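Local coordinates for papain-like cysteine protease (Porcine reproductive and respiratory syndrome virus, PDB 3MTV), which acts as a papain-like cysteine protease, is reported to carry a metal-dependent nuclease activity, and probably blocks host interferon signalling and mRNA export, at residues T84-N89 / P169-L174; W91-D96 / V163-L168; Q148-S151 / W156-H159. All coordinates share one frame; numbering follows the deposited sequence.

Contact 1: residues T84-N89 / P169-L174; sequences TVPEGN and PGFEDL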
loop_
_atom_site.group_PDB
_atom_site.type_symbol
_atom_site.label_atom_id
_atom_site.label_comp_id
_atom_site.label_asym_id
_atom_site.label_seq_id
_atom_site.Cartn_x
_atom_site.Cartn_y
_atom_site.Cartn_z
ATOM N N THR A 84 22.871 2.946 -11.655
ATOM C CA THR A 84 22.118 3.523 -10.459
ATOM C C THR A 84 21.369 2.559 -9.465
ATOM O O THR A 84 20.943 2.922 -8.400
ATOM C CB THR A 84 21.172 4.669 -10.941
ATOM O OG1 THR A 84 20.067 4.111 -11.642
ATOM C CG2 THR A 84 21.878 5.582 -11.995
ATOM N N VAL A 85 21.288 1.314 -9.860
ATOM C CA VAL A 85 20.796 0.191 -9.139
ATOM C C VAL A 85 21.933 -0.802 -8.953
ATOM O O VAL A 85 22.943 -0.761 -9.734
ATOM C CB VAL A 85 19.836 -0.390 -10.104
ATOM C CG1 VAL A 85 19.956 -1.915 -10.268
ATOM C CG2 VAL A 85 18.520 0.089 -9.760
ATOM N N PRO A 86 21.793 -1.712 -7.952
ATOM C CA PRO A 86 22.925 -2.655 -7.756
ATOM C C PRO A 86 23.067 -3.697 -8.864
ATOM O O PRO A 86 22.114 -3.943 -9.629
ATOM C CB PRO A 86 22.706 -3.250 -6.348
ATOM C CG PRO A 86 21.838 -2.313 -5.673
ATOM C CD PRO A 86 20.904 -1.685 -6.781
ATOM N N GLU A 87 24.280 -4.259 -9.033
ATOM C CA GLU A 87 24.382 -5.176 -10.194
ATOM C C GLU A 87 24.281 -6.601 -9.731
ATOM O O GLU A 87 24.107 -7.515 -10.532
ATOM C CB GLU A 87 25.571 -4.901 -11.132
ATOM C CG GLU A 87 26.932 -4.777 -10.510
ATOM C CD GLU A 87 28.061 -4.348 -11.552
ATOM O OE1 GLU A 87 28.381 -5.062 -12.611
ATOM O OE2 GLU A 87 28.623 -3.243 -11.286
ATOM N N GLY A 88 24.342 -6.762 -8.410
ATOM C CA GLY A 88 23.887 -7.989 -7.862
ATOM C C GLY A 88 25.095 -8.762 -7.408
ATOM O O GLY A 88 24.990 -9.894 -7.026
ATOM N N ASN A 89 26.247 -8.147 -7.435
ATOM C CA ASN A 89 27.469 -8.830 -7.043
ATOM C C ASN A 89 28.122 -8.170 -5.848
ATOM O O ASN A 89 29.328 -8.157 -5.699
ATOM C CB ASN A 89 28.503 -8.765 -8.209
ATOM C CG ASN A 89 28.435 -7.459 -9.009
ATOM O OD1 ASN A 89 28.406 -7.556 -10.215
ATOM N ND2 ASN A 89 28.410 -6.245 -8.354
ATOM N N PRO A 169 20.853 5.144 -4.549
ATOM C CA PRO A 169 19.647 5.946 -4.352
ATOM C C PRO A 169 18.598 5.099 -3.712
ATOM O O PRO A 169 18.327 4.028 -4.288
ATOM C CB PRO A 169 19.175 6.241 -5.787
ATOM C CG PRO A 169 20.311 5.963 -6.629
ATOM C CD PRO A 169 21.270 5.043 -5.938
ATOM N N GLY A 170 17.990 5.569 -2.618
ATOM C CA GLY A 170 17.030 4.733 -1.920
ATOM C C GLY A 170 17.659 3.672 -1.040
ATOM O O GLY A 170 16.979 2.844 -0.481
ATOM N N PHE A 171 18.971 3.665 -0.924
ATOM C CA PHE A 171 19.522 2.785 0.060
ATOM C C PHE A 171 19.954 3.468 1.343
ATOM O O PHE A 171 20.442 4.631 1.407
ATOM C CB PHE A 171 20.669 1.973 -0.498
ATOM C CG PHE A 171 20.252 0.959 -1.489
ATOM C CD1 PHE A 171 20.130 1.283 -2.782
ATOM C CD2 PHE A 171 19.995 -0.376 -1.102
ATOM C CE1 PHE A 171 19.733 0.236 -3.742
ATOM C CE2 PHE A 171 19.579 -1.373 -2.001
ATOM C CZ PHE A 171 19.469 -1.096 -3.322
ATOM N N GLU A 172 19.860 2.672 2.360
ATOM C CA GLU A 172 19.711 3.185 3.661
ATOM C C GLU A 172 20.457 2.275 4.616
ATOM O O GLU A 172 20.256 1.084 4.673
ATOM C CB GLU A 172 18.226 3.123 3.897
ATOM C CG GLU A 172 17.452 3.751 2.721
ATOM C CD GLU A 172 17.316 5.297 2.906
ATOM O OE1 GLU A 172 17.656 5.617 4.098
ATOM O OE2 GLU A 172 16.897 6.120 1.951
ATOM N N ASP A 173 21.369 2.871 5.336
ATOM C CA ASP A 173 22.314 2.123 6.100
ATOM C C ASP A 173 21.510 1.419 7.140
ATOM O O ASP A 173 20.840 2.010 7.918
ATOM C CB ASP A 173 23.275 3.092 6.835
ATOM C CG ASP A 173 24.305 3.738 5.923
ATOM O OD1 ASP A 173 25.284 4.167 6.541
ATOM O OD2 ASP A 173 24.184 3.869 4.661
ATOM N N LEU A 174 21.675 0.132 7.213
ATOM C CA LEU A 174 21.116 -0.655 8.282
ATOM C C LEU A 174 22.057 -0.911 9.439
ATOM O O LEU A 174 21.779 -0.461 10.541
ATOM C CB LEU A 174 20.869 -2.001 7.715
ATOM C CG LEU A 174 19.640 -2.654 8.268
ATOM C CD1 LEU A 174 19.896 -4.103 8.328
ATOM C CD2 LEU A 174 19.340 -2.158 9.622
#

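Contact 2: residues W91-D96 / V163-L168; sequences WWRLLD and VEEPSL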
loop_
_atom_site.group_PDB
_atom_site.type_symbol
_atom_site.label_atom_id
_atom_site.label_comp_id
_atom_site.label_asym_id
_atom_site.label_seq_id
_atom_site.Cartn_x
_atom_site.Cartn_y
_atom_site.Cartn_z
ATOM N N TRP A 91 28.321 -8.770 -3.136
ATOM C CA TRP A 91 28.610 -9.613 -1.991
ATOM C C TRP A 91 29.979 -10.233 -2.058
ATOM O O TRP A 91 30.550 -10.628 -1.059
ATOM C CB TRP A 91 27.647 -10.738 -1.873
ATOM C CG TRP A 91 27.354 -11.481 -3.071
ATOM C CD1 TRP A 91 26.420 -11.207 -3.978
ATOM C CD2 TRP A 91 28.013 -12.644 -3.514
ATOM N NE1 TRP A 91 26.415 -12.158 -5.007
ATOM C CE2 TRP A 91 27.426 -13.029 -4.743
ATOM C CE3 TRP A 91 29.060 -13.414 -3.004
ATOM C CZ2 TRP A 91 27.872 -14.163 -5.487
ATOM C CZ3 TRP A 91 29.441 -14.627 -3.704
ATOM C CH2 TRP A 91 28.874 -14.945 -4.953
ATOM N N TRP A 92 30.500 -10.278 -3.262
ATOM C CA TRP A 92 31.875 -10.615 -3.465
ATOM C C TRP A 92 32.788 -9.988 -2.511
ATOM O O TRP A 92 33.657 -10.672 -2.025
ATOM C CB TRP A 92 32.288 -10.147 -4.816
ATOM C CG TRP A 92 31.496 -10.734 -5.981
ATOM C CD1 TRP A 92 30.390 -11.594 -5.940
ATOM C CD2 TRP A 92 31.753 -10.493 -7.355
ATOM N NE1 TRP A 92 29.949 -11.867 -7.260
ATOM C CE2 TRP A 92 30.788 -11.218 -8.121
ATOM C CE3 TRP A 92 32.713 -9.738 -8.015
ATOM C CZ2 TRP A 92 30.799 -11.226 -9.451
ATOM C CZ3 TRP A 92 32.695 -9.701 -9.349
ATOM C CH2 TRP A 92 31.731 -10.422 -10.071
ATOM N N ARG A 93 32.623 -8.697 -2.236
ATOM C CA ARG A 93 33.571 -8.021 -1.343
ATOM C C ARG A 93 33.835 -8.933 -0.158
ATOM O O ARG A 93 34.927 -9.225 0.245
ATOM C CB ARG A 93 33.021 -6.670 -0.861
ATOM C CG ARG A 93 32.984 -5.590 -1.979
ATOM C CD ARG A 93 33.772 -4.253 -1.646
ATOM N NE ARG A 93 33.491 -3.256 -2.656
ATOM C CZ ARG A 93 32.272 -2.803 -2.980
ATOM N NH1 ARG A 93 31.165 -3.185 -2.348
ATOM N NH2 ARG A 93 32.154 -1.933 -3.973
ATOM N N LEU A 94 32.784 -9.447 0.401
ATOM C CA LEU A 94 32.931 -10.372 1.526
ATOM C C LEU A 94 33.989 -11.500 1.446
ATOM O O LEU A 94 34.453 -11.986 2.438
ATOM C CB LEU A 94 31.587 -10.998 1.614
ATOM C CG LEU A 94 30.698 -10.358 2.654
ATOM C CD1 LEU A 94 30.840 -8.816 2.824
ATOM C CD2 LEU A 94 29.270 -10.804 2.536
ATOM N N LEU A 95 34.378 -11.869 0.221
ATOM C CA LEU A 95 35.306 -12.939 -0.001
ATOM C C LEU A 95 36.609 -12.371 -0.413
ATOM O O LEU A 95 37.344 -13.027 -1.196
ATOM C CB LEU A 95 34.811 -13.767 -1.140
ATOM C CG LEU A 95 33.461 -14.445 -0.766
ATOM C CD1 LEU A 95 32.777 -15.113 -1.942
ATOM C CD2 LEU A 95 33.450 -15.435 0.435
ATOM N N ASP A 96 36.891 -11.169 0.096
ATOM C CA ASP A 96 38.037 -10.461 -0.409
ATOM C C ASP A 96 39.329 -11.067 0.053
ATOM O O ASP A 96 40.280 -11.172 -0.700
ATOM C CB ASP A 96 37.941 -8.972 -0.165
ATOM C CG ASP A 96 37.393 -8.238 -1.422
ATOM O OD1 ASP A 96 37.316 -6.959 -1.313
ATOM O OD2 ASP A 96 37.048 -8.968 -2.483
ATOM N N VAL A 163 31.967 1.668 3.997
ATOM C CA VAL A 163 31.522 2.817 4.811
ATOM C C VAL A 163 31.725 4.125 4.076
ATOM O O VAL A 163 30.879 5.031 4.093
ATOM C CB VAL A 163 32.191 2.846 6.230
ATOM C CG1 VAL A 163 31.273 2.279 7.211
ATOM C CG2 VAL A 163 33.574 2.073 6.272
ATOM N N GLU A 164 32.807 4.152 3.338
ATOM C CA GLU A 164 33.240 5.339 2.656
ATOM C C GLU A 164 32.742 5.507 1.234
ATOM O O GLU A 164 32.821 6.606 0.677
ATOM C CB GLU A 164 34.733 5.282 2.649
ATOM C CG GLU A 164 35.180 3.980 3.243
ATOM C CD GLU A 164 36.223 3.282 2.363
ATOM O OE1 GLU A 164 36.881 3.982 1.545
ATOM O OE2 GLU A 164 36.373 2.035 2.499
ATOM N N GLU A 165 32.233 4.457 0.619
ATOM C CA GLU A 165 31.563 4.701 -0.662
ATOM C C GLU A 165 30.261 5.432 -0.453
ATOM O O GLU A 165 29.755 5.580 0.662
ATOM C CB GLU A 165 31.299 3.421 -1.444
ATOM C CG GLU A 165 32.547 2.650 -1.639
ATOM C CD GLU A 165 32.333 1.197 -1.997
ATOM O OE1 GLU A 165 31.787 0.388 -1.168
ATOM O OE2 GLU A 165 32.765 0.874 -3.124
ATOM N N PRO A 166 29.705 5.893 -1.541
ATOM C CA PRO A 166 28.464 6.673 -1.588
ATOM C C PRO A 166 27.237 5.781 -1.765
ATOM O O PRO A 166 27.308 4.974 -2.734
ATOM C CB PRO A 166 28.627 7.477 -2.908
ATOM C CG PRO A 166 29.922 6.908 -3.609
ATOM C CD PRO A 166 30.276 5.657 -2.881
ATOM N N SER A 167 26.166 5.962 -0.963
ATOM C CA SER A 167 24.937 5.136 -1.068
ATOM C C SER A 167 24.292 5.224 -2.453
ATOM O O SER A 167 24.302 6.285 -3.125
ATOM C CB SER A 167 23.949 5.418 0.052
ATOM O OG SER A 167 24.530 5.122 1.350
ATOM N N LEU A 168 23.844 4.073 -2.958
ATOM C CA LEU A 168 22.987 4.173 -4.106
ATOM C C LEU A 168 21.658 4.797 -3.613
ATOM O O LEU A 168 21.378 5.033 -2.400
ATOM C CB LEU A 168 22.778 2.834 -4.740
ATOM C CG LEU A 168 23.740 2.273 -5.781
ATOM C CD1 LEU A 168 23.489 0.788 -5.933
ATOM C CD2 LEU A 168 23.502 2.812 -7.138
#

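Contact 3: residues Q148-S151 / W156-H159; sequences QYFS and WIRH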
loop_
_atom_site.group_PDB
_atom_site.type_symbol
_atom_site.label_atom_id
_atom_site.label_comp_id
_atom_site.label_asym_id
_atom_site.label_seq_id
_atom_site.Cartn_x
_atom_site.Cartn_y
_atom_site.Cartn_z
ATOM N N GLN A 148 22.918 -2.583 3.900
ATOM C CA GLN A 148 21.780 -1.718 3.522
ATOM C C GLN A 148 20.570 -2.364 2.941
ATOM O O GLN A 148 20.596 -3.487 2.390
ATOM C CB GLN A 148 22.178 -0.648 2.528
ATOM C CG GLN A 148 23.490 -0.070 2.870
ATOM C CD GLN A 148 23.721 1.153 2.120
ATOM O OE1 GLN A 148 23.792 2.237 2.723
ATOM N NE2 GLN A 148 23.841 1.023 0.774
ATOM N N TYR A 149 19.498 -1.603 3.053
ATOM C CA TYR A 149 18.235 -2.057 2.551
ATOM C C TYR A 149 17.778 -0.963 1.690
ATOM O O TYR A 149 18.155 0.217 1.747
ATOM C CB TYR A 149 17.213 -2.261 3.658
ATOM C CG TYR A 149 16.892 -1.026 4.482
ATOM C CD1 TYR A 149 17.529 -0.825 5.670
ATOM C CD2 TYR A 149 15.951 -0.070 4.054
ATOM C CE1 TYR A 149 17.279 0.257 6.447
ATOM C CE2 TYR A 149 15.670 1.044 4.822
ATOM C CZ TYR A 149 16.362 1.192 6.039
ATOM O OH TYR A 149 16.197 2.261 6.888
ATOM N N PHE A 150 16.926 -1.385 0.844
ATOM C CA PHE A 150 16.359 -0.424 0.000
ATOM C C PHE A 150 15.037 0.080 0.483
ATOM O O PHE A 150 13.991 -0.678 0.489
ATOM C CB PHE A 150 16.015 -1.161 -1.192
ATOM C CG PHE A 150 15.451 -0.336 -2.187
ATOM C CD1 PHE A 150 16.199 0.674 -2.725
ATOM C CD2 PHE A 150 14.215 -0.565 -2.661
ATOM C CE1 PHE A 150 15.738 1.416 -3.736
ATOM C CE2 PHE A 150 13.742 0.179 -3.692
ATOM C CZ PHE A 150 14.502 1.183 -4.211
ATOM N N SER A 151 15.035 1.336 0.912
ATOM C CA SER A 151 13.735 1.993 1.067
ATOM C C SER A 151 12.941 1.749 2.320
ATOM O O SER A 151 12.377 2.735 2.763
ATOM C CB SER A 151 12.811 1.623 -0.104
ATOM O OG SER A 151 11.505 2.057 0.117
ATOM N N TRP A 156 13.101 -7.204 1.855
ATOM C CA TRP A 156 14.052 -8.204 1.430
ATOM C C TRP A 156 15.193 -7.799 0.495
ATOM O O TRP A 156 15.905 -8.685 0.010
ATOM C CB TRP A 156 13.375 -9.353 0.706
ATOM C CG TRP A 156 12.898 -9.039 -0.590
ATOM C CD1 TRP A 156 13.484 -9.321 -1.809
ATOM C CD2 TRP A 156 11.689 -8.382 -0.885
ATOM N NE1 TRP A 156 12.694 -8.872 -2.845
ATOM C CE2 TRP A 156 11.592 -8.276 -2.299
ATOM C CE3 TRP A 156 10.668 -7.852 -0.096
ATOM C CZ2 TRP A 156 10.514 -7.699 -2.910
ATOM C CZ3 TRP A 156 9.594 -7.260 -0.733
ATOM C CH2 TRP A 156 9.521 -7.191 -2.110
ATOM N N ILE A 157 15.350 -6.510 0.210
ATOM C CA ILE A 157 16.306 -6.087 -0.768
ATOM C C ILE A 157 17.365 -5.391 -0.033
ATOM O O ILE A 157 17.169 -4.246 0.456
ATOM C CB ILE A 157 15.698 -5.170 -1.777
ATOM C CG1 ILE A 157 14.910 -5.968 -2.761
ATOM C CG2 ILE A 157 16.711 -4.416 -2.550
ATOM C CD1 ILE A 157 13.573 -5.382 -2.951
ATOM N N ARG A 158 18.496 -6.085 -0.008
ATOM C CA ARG A 158 19.726 -5.637 0.637
ATOM C C ARG A 158 20.909 -5.484 -0.272
ATOM O O ARG A 158 20.966 -5.972 -1.448
ATOM C CB ARG A 158 20.103 -6.516 1.796
ATOM C CG ARG A 158 19.288 -6.136 2.906
ATOM C CD ARG A 158 19.422 -7.205 4.015
ATOM N NE ARG A 158 18.725 -6.860 5.284
ATOM C CZ ARG A 158 18.869 -7.448 6.498
ATOM N NH1 ARG A 158 19.663 -8.485 6.761
ATOM N NH2 ARG A 158 18.180 -6.990 7.502
ATOM N N HIS A 159 21.856 -4.813 0.354
ATOM C CA HIS A 159 23.010 -4.419 -0.330
ATOM C C HIS A 159 24.146 -4.138 0.645
ATOM O O HIS A 159 23.955 -3.700 1.766
ATOM C CB HIS A 159 22.658 -3.248 -1.164
ATOM C CG HIS A 159 23.723 -2.862 -2.116
ATOM N ND1 HIS A 159 24.550 -1.788 -1.892
ATOM C CD2 HIS A 159 24.070 -3.381 -3.314
ATOM C CE1 HIS A 159 25.396 -1.689 -2.906
ATOM N NE2 HIS A 159 25.111 -2.632 -3.787
#

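Contact 1: residues T84-N89 / P169-L174
Pro86 and Phe171 make the apolar part of this contact, their side chains advancing on each other from opposite directions. CG of Pro86 lies 3.6 Å from CZ of Phe171, while CD of Pro86 is 3.8 Å from CE1 of Phe171, so the CG-CD side of the pyrrolidine rests on the CE1-CZ end of the phenyl group. The phenyl ring reaches across because its CG stands beside the backbone N and anti to the carbonyl carbon (chi1 -70°). The pyrrolidine gives the loop a rigid hydrocarbon surface, and the long, flat phenyl group carries CE1 and CZ of Phe171 out to it from strand 171-181.

The second kind of meeting joins a carbonyl to a proline ring. Thr84 O approaches CD of Pro169 at 3.3 Å, and CG of the same proline follows at 3.6 Å. With no N-H on the proline nitrogen, this is packing of a polar atom on CH groups. The hydroxyl of Thr84 is engaged within its own loop, bonding to the carbonyl of Pro81.

Pro86 also touches Leu168 and His159, and the Phe171 ring meets those of Phe150 and His159. The arrangement thus belongs to the surroundings of a papain-like catalytic site, where His159 and Cys90 are probably the catalytic histidine and cysteine.

Contact 2: residues W91-D96 / V163-L168
The carboxylate of Glu165 stands against one face of the Arg93 guanidinium, with OE1 3.5 Å above its plane and offset toward the rim. The two flat groups are steeply inclined, at 79°, so they do not form the coplanar, two-pronged pair often seen between arginine and a carboxylate. OE2 of Glu165 comes closest, 3.0 Å from NH2 of Arg93, but it too lies well out of the guanidinium plane. No N-H points at it, and the salt bridge rests on charge alone. Within 91-96, another pair of flat groups meets: CD1 of Trp92 sits over the centre of the Trp91 ring, which turns its CD2 toward the edge of Trp92.

The two charged side chains come from opposite directions: Arg93 bends at chi2 (-124°), whereas Glu165 runs extended beyond CG. Long, flexible, oppositely charged residues suit a place where even the closest CA atoms, Arg93 CA and Val163 CA, are 12.6 Å apart. Glu165 OE1 is further held by the backbone N-H of Leu162, which fixes the carboxylate near the arginine. Residues 92-95 form a short turn, closed by Leu95 N to Trp92 O at 2.6 Å.

This surface bridge links the loop before helix 100-112 to the loop between strands 158-162 and 171-181. Trp91, Trp92 and Leu95 pack on helix 100-112, Arg93 and Leu94 lean on Leu162 and Leu160 of strand 158-162, and Val163 and Ser167 touch strand 171-181.

Contact 3: residues Q148-S151 / W156-H159
With chi1 at -179°, Phe150 swings CG and the ring away from its own nitrogen, leaving CB as the atom that meets Ile157; in Ile157 it is the CG2 branch, opposite the backbone N, that touches it. CB of Phe150 and CG2 of Ile157 meet at 3.6 Å, a hydrocarbon contact for which a beta-branched residue is well shaped. The two segments form the turn-side end of a beta hairpin, in which strands 145-150 and 158-162 run antiparallel.

Gln148 and His159 form a hydrogen-bonded pair: Gln148 N donates to His159 O at 2.6 Å, nearly straight on to the carbonyl, and His159 N returns a bond to Gln148 O at 2.7 Å, with the donor tilted 32° from the carbonyl plane. Their side chains lie side by side, pointing the same way. Tyr149 and Arg158 form the next, non-hydrogen-bonded pair and project from the other face, where the extended Arg158 chain reaches the hydroxyl of Tyr202.

By holding His159 in regular strand geometry, the hairpin fixes the backbone of a residue that is probably catalytic. Toward the turn, Ile157 O accepts Phe150 N at 2.9 Å and also meets the CA-H of Tyr149, with CA 3.2 Å from the oxygen.

The three contacts lie close to one probable catalytic pair, Cys90 and His159, whose side chains come within about 3 Å of each other. Contact 3 supplies the histidine. In contact 1 the side chain of Pro86 is about 3 Å from the side chain of His159. In contact 2 the side chain of Arg93 is about 5 Å from that of Cys90. Contacts 1 and 3, with centres about 7 Å apart, share a sheet, joined by a probable hydrogen bond between Tyr149 N and Glu172 O (3.2 Å). Contact 2 joins contact 1 through Leu168, whose CD1 is 3.5 Å from CG of Pro86. Along the chain, contact 3 nests inside contact 2, and contact 2 inside contact 1.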